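Local coordinates for Rod shape determining protein RodA (Thermus thermophilus, PDB 6BAR) that probably polymerises lipid-linked disaccharide-peptide units into peptidoglycan glycan strands during cell wall elongation, as a membrane-embedded glycosyltransferase of the SEDS family, at residues Gly155-Leu160 against Phe182-Leu187. Numbering follows the deposited sequence.
Sequences GALVVL and FALALL
Leu184 reaches across from the end of helix 175-184 and lays its branched tip against three side chains of helix 153-170, a small worked example of how two neighbouring helices, both predicted to span the membrane, pack through aliphatic groups. Its CD2 methyl comes 3.9 Å from Ala156 CB and, more loosely, 4.5 Å from Leu160 CD2, so one methyl serves two residues a helical turn apart. The fork itself is met by Leu157, whose CD2 lies 4.2 Å from Leu184 CG. Leu157 has a second partner in Ala185: its CD2 approaches Ala185 CB to 3.9 Å and its CD1 stays almost as near, at 4.1 Å, the alanine methyl thus facing both prongs of the leucine.

Leu184 has its CB directed at helix 153-170, and CG anti to the backbone N (chi1 -173°) continues that line. Leu157 sets out less directly; with CG anti to its carbonyl carbon (chi1 -74°), its tip swings back toward Ala185. These two residues face each other where the backbones of 155-160 and 182-187 come nearest, Leu157 CA and Ala185 CA being 7.1 Å apart. Ala185 lies just where regular helix gives way to a turn.

The two helices form an antiparallel hairpin, and the contact sits at its open end, away from the short link of residues 171-174. About one turn earlier in helix 175-184, Leu181 also touches Leu157 and Leu160. Leu148 of helix 131-148 rests on both Ala156 and Leu184, while Phe309 of helix 294-319 touches Leu157, so both helices border the contact.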
# COMPACT_ATOMS: atom_id res chain seq x y z
N GLY A 155 -9.37 0.04 3.57
CA GLY A 155 -8.12 0.29 4.28
C GLY A 155 -7.99 -0.52 5.55
O GLY A 155 -6.89 -0.94 5.90
N ALA A 156 -9.11 -0.77 6.24
CA ALA A 156 -9.06 -1.64 7.40
C ALA A 156 -8.62 -3.05 7.01
O ALA A 156 -7.81 -3.67 7.71
CB ALA A 156 -10.42 -1.67 8.10
N LEU A 157 -9.14 -3.56 5.90
CA LEU A 157 -8.73 -4.88 5.42
C LEU A 157 -7.25 -4.90 5.06
O LEU A 157 -6.54 -5.84 5.42
CB LEU A 157 -9.57 -5.30 4.21
CG LEU A 157 -11.00 -5.73 4.51
CD1 LEU A 157 -11.67 -6.16 3.23
CD2 LEU A 157 -11.01 -6.84 5.54
N VAL A 158 -6.78 -3.88 4.34
CA VAL A 158 -5.36 -3.81 3.98
C VAL A 158 -4.50 -3.82 5.23
O VAL A 158 -3.54 -4.59 5.34
CB VAL A 158 -5.08 -2.57 3.12
CG1 VAL A 158 -3.61 -2.50 2.79
CG2 VAL A 158 -5.90 -2.62 1.85
N VAL A 159 -4.83 -2.96 6.19
CA VAL A 159 -4.05 -2.86 7.42
C VAL A 159 -4.03 -4.19 8.16
O VAL A 159 -2.96 -4.70 8.52
CB VAL A 159 -4.61 -1.73 8.31
CG1 VAL A 159 -4.04 -1.84 9.72
CG2 VAL A 159 -4.28 -0.38 7.70
N LEU A 160 -5.21 -4.77 8.39
CA LEU A 160 -5.30 -6.02 9.14
C LEU A 160 -4.53 -7.13 8.44
O LEU A 160 -3.82 -7.91 9.09
CB LEU A 160 -6.76 -6.41 9.34
CG LEU A 160 -7.05 -7.54 10.34
CD1 LEU A 160 -6.31 -7.31 11.65
CD2 LEU A 160 -8.54 -7.65 10.58
N PHE A 182 -11.49 -12.16 7.89
CA PHE A 182 -12.63 -12.68 7.14
C PHE A 182 -13.95 -12.16 7.70
O PHE A 182 -14.89 -11.91 6.93
CB PHE A 182 -12.60 -14.20 7.15
CG PHE A 182 -13.80 -14.82 6.51
CD1 PHE A 182 -14.77 -15.44 7.28
CD2 PHE A 182 -13.97 -14.76 5.14
CE1 PHE A 182 -15.88 -16.00 6.70
CE2 PHE A 182 -15.08 -15.32 4.55
CZ PHE A 182 -16.03 -15.95 5.33
N ALA A 183 -14.06 -11.98 9.02
CA ALA A 183 -15.31 -11.47 9.58
C ALA A 183 -15.54 -10.03 9.17
O ALA A 183 -16.67 -9.65 8.83
CB ALA A 183 -15.30 -11.60 11.10
N LEU A 184 -14.49 -9.21 9.21
CA LEU A 184 -14.61 -7.83 8.75
C LEU A 184 -14.91 -7.77 7.25
O LEU A 184 -15.64 -6.88 6.81
CB LEU A 184 -13.33 -7.08 9.08
CG LEU A 184 -13.28 -5.58 8.84
CD1 LEU A 184 -14.43 -4.89 9.54
CD2 LEU A 184 -11.95 -5.02 9.32
N ALA A 185 -14.38 -8.72 6.48
CA ALA A 185 -14.61 -8.79 5.04
C ALA A 185 -15.98 -9.33 4.67
O ALA A 185 -16.29 -9.43 3.48
CB ALA A 185 -13.53 -9.65 4.38
N LEU A 186 -16.81 -9.69 5.66
CA LEU A 186 -18.15 -10.19 5.40
C LEU A 186 -19.22 -9.12 5.55
O LEU A 186 -20.31 -9.26 4.97
CB LEU A 186 -18.47 -11.35 6.34
CG LEU A 186 -19.01 -12.62 5.67
CD1 LEU A 186 -18.07 -13.09 4.58
CD2 LEU A 186 -19.23 -13.73 6.70
N LEU A 187 -18.94 -8.05 6.30
CA LEU A 187 -19.84 -6.91 6.40
C LEU A 187 -19.70 -5.93 5.24
O LEU A 187 -20.21 -4.81 5.32
CB LEU A 187 -19.62 -6.18 7.73
CG LEU A 187 -20.39 -6.71 8.94
CD1 LEU A 187 -19.86 -8.05 9.44
CD2 LEU A 187 -20.39 -5.67 10.05